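GDP-mannose-dependent alpha-(1-6)-phosphatidylinositol monomannoside mannosyltransferase (Corynebacterium glutamicum, PDB 3OKP) is a two-domain glycosyltransferase of the GT-B clan, crystallised with guanosine-5'-diphosphate-alpha-d-mannose bound. Local coordinates at residues A30-E35 with E370-I375; A51-L56 with V60-R65. All coordinates share one frame; numbering follows the deposited sequence.

Overall arrangement
Both contacts belong to the domain built on the seven-stranded parallel sheet, the first of the two Rossmann-like halves of this GT-B glycosyltransferase. Contact 2 lies within a single beta-alpha-beta unit at strand 59-63, one of the two edge strands of the sheet, its segments separated by three residues. Contact 1 is long-range: the loop between helix 20-29 and strand 37-42 meets helix 365-377, so a helix near the end of the chain returns to the first domain. Along the chain, contact 2 is nested in the loop that contact 1 closes. Their centres are about 20 Å apart and their nearest atoms about 7 Å. The guanosine-5'-diphosphate-alpha-d-mannose pocket, formed by residues between 205 and 298, includes neither contact.

Contact 1. Residues A30-E35 with E370-I375; sequences ATQDPE and ERLTNI
Gln32 reaches from its loop to Leu372 and Thr373 on helix 365-377, and its carboxamide is the packed part of the contact. Its CG stands anti to the carbonyl carbon (chi1 -55°), and a further bend at chi2 (-62°) folds the chain so that the amide end comes nearer the helix than the direction of its CB would suggest. There the side chains of Gln32 and Thr373 run alongside each other, pointing opposite ways, with NE2 of Gln32 3.0 Å from OG1 of Thr373 and OE1 of Gln32 3.5 Å from CA of Thr373. The hydroxyl of Thr373 is hydrogen-bonded to the carbonyl of Gly369, one turn back in the helix, to which Gln32 NE2 also makes a weak hydrogen bond. Within the loop, Gln32 NE2 donates to Thr31 OG1 over 3.1 Å in an almost straight bond (171°), the acceptor lying in the amide plane. This bond helps to fix the rotation of the carboxamide, while Thr31 OG1 is also hydrogen-bonded to Phe28 O in the preceding helix.

The apolar half is supplied by Leu372, whose CD2 meets CG of Gln32 at 3.8 Å; its CB lies equally far from NE2 of Gln32. Leu372 also touches Leu168. The contact joins the connection between the first helix and second strand of the N-terminal Rossmann-like domain to the C-terminal helix, which in GT-B enzymes commonly crosses back to that domain.

On the more open side, at Thr31, the fit is looser. Thr31 approaches the leucine no closer than 4.3 Å, from OG1 of Thr31 to CD2 of Leu372, and beyond it the loop is exposed at Asp33, which forms an Asx turn with N of Glu35.

Contact 2. Residues A51-L56 with V60-R65; sequences AYDKTL and VIRWPR
In the beta-alpha-beta unit made by strand 37-42, helix 46-53 and strand 59-63, a salt bridge ties Asp53 of the helix to the following strand. Asp53 and Arg62 extend toward each other from opposite directions, and their carboxylate and guanidinium planes, 14° apart, meet nearly coplanar. The grip is side-on and two-pronged: NE of Arg62 donates to OD2 of Asp53 at 2.8 Å, nearly straight (174°) and on the syn lone pair, while NH2 of Arg62 reaches OD1 of Asp53, also at 2.8 Å. A bend at chi2 (-76°) lays the arginine chain along the carboxylate, bringing CG of Arg62 to 3.4 Å from OD2 of Asp53. The guanidinium is anchored further by the carbonyls of Pro15, through NH2, and Ser42, through NH1, which together with the carboxylate fix the orientation of its plane.

Beside the ion pair, Val60 places CG1 3.5 Å from OD2 of Asp53. Its other methyl, CG2 of Val60, packs obliquely on CD1 of Leu56 at 3.7 Å. Leu56 closes the type I turn that begins at Asp53, with its N hydrogen-bonded to O of Asp53, and leads the chain from the helix toward the strand. The arrangement joins the helix to the edge strand in the parallel beta-alpha-beta crossover typical of Rossmann-like domains.

Contact 1. Residues A30-E35 with E370-I375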
loop_
_atom_site.group_PDB
_atom_site.type_symbol
_atom_site.label_atom_id
_atom_site.label_comp_id
_atom_site.label_asym_id
_atom_site.label_seq_id
_atom_site.Cartn_x
_atom_site.Cartn_y
_atom_site.Cartn_z
ATOM N N ALA A 30 5.285 8.832 11.993
ATOM C CA ALA A 30 4.306 9.271 12.988
ATOM C C ALA A 30 4.097 8.270 14.134
ATOM O O ALA A 30 3.617 8.643 15.202
ATOM C CB ALA A 30 2.976 9.609 12.311
ATOM N N THR A 31 4.473 7.009 13.912
ATOM C CA THR A 31 4.363 5.965 14.940
ATOM C C THR A 31 5.521 5.997 15.941
ATOM O O THR A 31 5.448 5.371 17.003
ATOM C CB THR A 31 4.293 4.544 14.324
ATOM O OG1 THR A 31 5.524 4.241 13.654
ATOM C CG2 THR A 31 3.128 4.416 13.346
ATOM N N GLN A 32 6.582 6.724 15.602
ATOM C CA GLN A 32 7.784 6.775 16.436
ATOM C C GLN A 32 7.817 8.014 17.328
ATOM O O GLN A 32 7.059 8.963 17.117
ATOM C CB GLN A 32 9.044 6.727 15.558
ATOM C CG GLN A 32 9.105 5.530 14.604
ATOM C CD GLN A 32 9.134 4.197 15.335
ATOM O OE1 GLN A 32 10.097 3.881 16.036
ATOM N NE2 GLN A 32 8.075 3.411 15.177
ATOM N N ASP A 33 8.696 7.986 18.327
ATOM C CA ASP A 33 8.966 9.145 19.172
ATOM C C ASP A 33 9.575 10.241 18.295
ATOM O O ASP A 33 10.650 10.044 17.727
ATOM C CB ASP A 33 9.932 8.755 20.302
ATOM C CG ASP A 33 10.130 9.865 21.336
ATOM O OD1 ASP A 33 9.887 11.054 21.036
ATOM O OD2 ASP A 33 10.546 9.538 22.467
ATOM N N PRO A 34 8.884 11.396 18.174
ATOM C CA PRO A 34 9.347 12.490 17.309
ATOM C C PRO A 34 10.742 13.008 17.674
ATOM O O PRO A 34 11.478 13.471 16.798
ATOM C CB PRO A 34 8.291 13.583 17.524
ATOM C CG PRO A 34 7.628 13.235 18.821
ATOM C CD PRO A 34 7.621 11.743 18.853
ATOM N N GLU A 35 11.102 12.914 18.953
ATOM C CA GLU A 35 12.424 13.336 19.420
ATOM C C GLU A 35 13.546 12.413 18.928
ATOM O O GLU A 35 14.719 12.797 18.948
ATOM C CB GLU A 35 12.448 13.440 20.949
ATOM C CG GLU A 35 11.691 14.641 21.503
ATOM C CD GLU A 35 11.486 14.568 23.006
ATOM O OE1 GLU A 35 12.363 14.034 23.714
ATOM O OE2 GLU A 35 10.440 15.048 23.485
ATOM N N GLU A 370 4.937 -0.742 15.885
ATOM C CA GLU A 370 5.709 -1.575 16.807
ATOM C C GLU A 370 6.816 -2.343 16.088
ATOM O O GLU A 370 7.930 -2.459 16.607
ATOM C CB GLU A 370 4.798 -2.541 17.569
ATOM C CG GLU A 370 4.018 -1.891 18.698
ATOM N N ARG A 371 6.505 -2.857 14.897
ATOM C CA ARG A 371 7.501 -3.511 14.043
ATOM C C ARG A 371 8.661 -2.576 13.702
ATOM O O ARG A 371 9.822 -2.984 13.754
ATOM C CB ARG A 371 6.870 -4.035 12.751
ATOM C CG ARG A 371 6.017 -5.288 12.908
ATOM C CD ARG A 371 5.708 -5.866 11.536
ATOM N NE ARG A 371 4.817 -7.022 11.582
ATOM C CZ ARG A 371 4.453 -7.727 10.512
ATOM N NH1 ARG A 371 4.905 -7.400 9.308
ATOM N NH2 ARG A 371 3.638 -8.764 10.645
ATOM N N LEU A 372 8.344 -1.328 13.353
ATOM C CA LEU A 372 9.376 -0.336 13.045
ATOM C C LEU A 372 10.209 0.008 14.279
ATOM O O LEU A 372 11.432 0.136 14.192
ATOM C CB LEU A 372 8.778 0.935 12.423
ATOM C CG LEU A 372 9.785 2.028 12.031
ATOM C CD1 LEU A 372 10.798 1.527 10.994
ATOM C CD2 LEU A 372 9.084 3.284 11.534
ATOM N N THR A 373 9.540 0.148 15.423
ATOM C CA THR A 373 10.220 0.431 16.687
ATOM C C THR A 373 11.260 -0.650 16.992
ATOM O O THR A 373 12.395 -0.335 17.356
ATOM C CB THR A 373 9.214 0.585 17.852
ATOM O OG1 THR A 373 8.291 1.635 17.541
ATOM C CG2 THR A 373 9.927 0.931 19.162
ATOM N N ASN A 374 10.874 -1.913 16.809
ATOM C CA ASN A 374 11.778 -3.043 17.025
ATOM C C ASN A 374 13.019 -3.006 16.134
ATOM O O ASN A 374 14.113 -3.352 16.579
ATOM C CB ASN A 374 11.038 -4.372 16.850
ATOM C CG ASN A 374 10.002 -4.615 17.938
ATOM O OD1 ASN A 374 9.992 -3.944 18.974
ATOM N ND2 ASN A 374 9.121 -5.581 17.705
ATOM N N ILE A 375 12.842 -2.576 14.885
ATOM C CA ILE A 375 13.952 -2.431 13.946
ATOM C C ILE A 375 14.878 -1.285 14.370
ATOM O O ILE A 375 16.098 -1.459 14.443
ATOM C CB ILE A 375 13.452 -2.224 12.487
ATOM C CG1 ILE A 375 12.641 -3.442 12.018
ATOM C CG2 ILE A 375 14.622 -1.962 11.535
ATOM C CD1 ILE A 375 11.845 -3.218 10.737
#

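Contact 2. Residues A51-L56 with V60-R65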
loop_
_atom_site.group_PDB
_atom_site.type_symbol
_atom_site.label_atom_id
_atom_site.label_comp_id
_atom_site.label_asym_id
_atom_site.label_seq_id
_atom_site.Cartn_x
_atom_site.Cartn_y
_atom_site.Cartn_z
ATOM N N ALA A 51 5.852 25.270 4.837
ATOM C CA ALA A 51 4.505 25.256 5.407
ATOM C C ALA A 51 4.133 23.891 5.981
ATOM O O ALA A 51 3.525 23.809 7.049
ATOM C CB ALA A 51 3.477 25.705 4.369
ATOM N N TYR A 52 4.501 22.824 5.272
ATOM C CA TYR A 52 4.239 21.463 5.739
ATOM C C TYR A 52 5.081 21.101 6.964
ATOM O O TYR A 52 4.557 20.560 7.938
ATOM C CB TYR A 52 4.455 20.435 4.621
ATOM C CG TYR A 52 4.111 19.025 5.049
ATOM C CD1 TYR A 52 2.793 18.574 5.026
ATOM C CD2 TYR A 52 5.103 18.147 5.497
ATOM C CE1 TYR A 52 2.467 17.283 5.433
ATOM C CE2 TYR A 52 4.787 16.857 5.909
ATOM C CZ TYR A 52 3.465 16.434 5.872
ATOM O OH TYR A 52 3.143 15.158 6.265
ATOM N N ASP A 53 6.377 21.406 6.908
ATOM C CA ASP A 53 7.314 21.080 7.986
ATOM C C ASP A 53 6.954 21.781 9.301
ATOM O O ASP A 53 7.191 21.244 10.386
ATOM C CB ASP A 53 8.750 21.425 7.570
ATOM C CG ASP A 53 9.239 20.598 6.379
ATOM O OD1 ASP A 53 8.543 19.641 5.967
ATOM O OD2 ASP A 53 10.326 20.915 5.850
ATOM N N LYS A 54 6.373 22.973 9.179
ATOM C CA LYS A 54 5.893 23.765 10.312
ATOM C C LYS A 54 4.794 23.043 11.112
ATOM O O LYS A 54 4.600 23.322 12.299
ATOM C CB LYS A 54 5.391 25.127 9.801
ATOM C CG LYS A 54 5.072 26.175 10.864
ATOM C CD LYS A 54 6.323 26.746 11.522
ATOM C CE LYS A 54 5.964 27.880 12.470
ATOM N NZ LYS A 54 7.039 28.116 13.478
ATOM N N THR A 55 4.090 22.114 10.463
ATOM C CA THR A 55 2.996 21.375 11.108
ATOM C C THR A 55 3.472 20.157 11.905
ATOM O O THR A 55 2.717 19.603 12.707
ATOM C CB THR A 55 1.907 20.916 10.095
ATOM O OG1 THR A 55 2.419 19.859 9.269
ATOM C CG2 THR A 55 1.434 22.078 9.228
ATOM N N LEU A 56 4.719 19.752 11.686
ATOM C CA LEU A 56 5.258 18.519 12.267
ATOM C C LEU A 56 5.877 18.722 13.655
ATOM O O LEU A 56 6.315 19.826 13.990
ATOM C CB LEU A 56 6.278 17.887 11.307
ATOM C CG LEU A 56 5.812 17.636 9.865
ATOM C CD1 LEU A 56 6.956 17.122 8.994
ATOM C CD2 LEU A 56 4.621 16.674 9.814
ATOM N N VAL A 60 12.676 18.330 10.144
ATOM C CA VAL A 60 12.946 18.037 8.737
ATOM C C VAL A 60 14.037 18.986 8.242
ATOM O O VAL A 60 13.883 20.208 8.300
ATOM C CB VAL A 60 11.676 18.176 7.849
ATOM C CG1 VAL A 60 11.994 17.875 6.381
ATOM C CG2 VAL A 60 10.563 17.259 8.347
ATOM N N ILE A 61 15.146 18.410 7.788
ATOM C CA ILE A 61 16.231 19.173 7.174
ATOM C C ILE A 61 16.083 19.072 5.659
ATOM O O ILE A 61 16.218 17.989 5.082
ATOM C CB ILE A 61 17.628 18.672 7.629
ATOM C CG1 ILE A 61 17.754 18.766 9.156
ATOM C CG2 ILE A 61 18.745 19.458 6.929
ATOM C CD1 ILE A 61 18.912 17.973 9.746
ATOM N N ARG A 62 15.791 20.204 5.026
ATOM C CA ARG A 62 15.512 20.229 3.595
ATOM C C ARG A 62 16.768 20.424 2.746
ATOM O O ARG A 62 17.523 21.386 2.928
ATOM C CB ARG A 62 14.462 21.295 3.265
ATOM C CG ARG A 62 13.051 20.988 3.777
ATOM C CD ARG A 62 12.349 19.928 2.935
ATOM N NE ARG A 62 10.983 19.682 3.398
ATOM C CZ ARG A 62 10.104 18.896 2.782
ATOM N NH1 ARG A 62 10.436 18.264 1.660
ATOM N NH2 ARG A 62 8.888 18.740 3.288
ATOM N N TRP A 63 16.980 19.484 1.829
ATOM C CA TRP A 63 18.032 19.563 0.825
ATOM C C TRP A 63 17.513 20.454 -0.313
ATOM O O TRP A 63 16.481 20.146 -0.915
ATOM C CB TRP A 63 18.373 18.143 0.346
ATOM C CG TRP A 63 19.531 17.998 -0.621
ATOM C CD1 TRP A 63 19.488 17.402 -1.852
ATOM C CD2 TRP A 63 20.895 18.414 -0.426
ATOM N NE1 TRP A 63 20.730 17.433 -2.440
ATOM C CE2 TRP A 63 21.611 18.048 -1.590
ATOM C CE3 TRP A 63 21.578 19.065 0.612
ATOM C CZ2 TRP A 63 22.981 18.314 -1.747
ATOM C CZ3 TRP A 63 22.941 19.332 0.453
ATOM C CH2 TRP A 63 23.626 18.954 -0.718
ATOM N N PRO A 64 18.213 21.575 -0.595
ATOM C CA PRO A 64 17.710 22.589 -1.535
ATOM C C PRO A 64 17.803 22.171 -3.009
ATOM O O PRO A 64 18.085 23.005 -3.875
ATOM C CB PRO A 64 18.616 23.794 -1.257
ATOM C CG PRO A 64 19.912 23.181 -0.838
ATOM C CD PRO A 64 19.530 21.950 -0.044
ATOM N N ARG A 65 17.567 20.890 -3.273
ATOM C CA ARG A 65 17.546 20.339 -4.622
ATOM C C ARG A 65 16.212 19.646 -4.876
ATOM O O ARG A 65 15.644 19.018 -3.977
ATOM C CB ARG A 65 18.691 19.338 -4.813
ATOM C CG ARG A 65 20.068 19.958 -5.038
ATOM C CD ARG A 65 20.191 20.530 -6.448
ATOM N NE ARG A 65 21.573 20.565 -6.928
ATOM C CZ ARG A 65 22.421 21.567 -6.717
ATOM N NH1 ARG A 65 23.655 21.503 -7.206
ATOM N NH2 ARG A 65 22.045 22.633 -6.021
#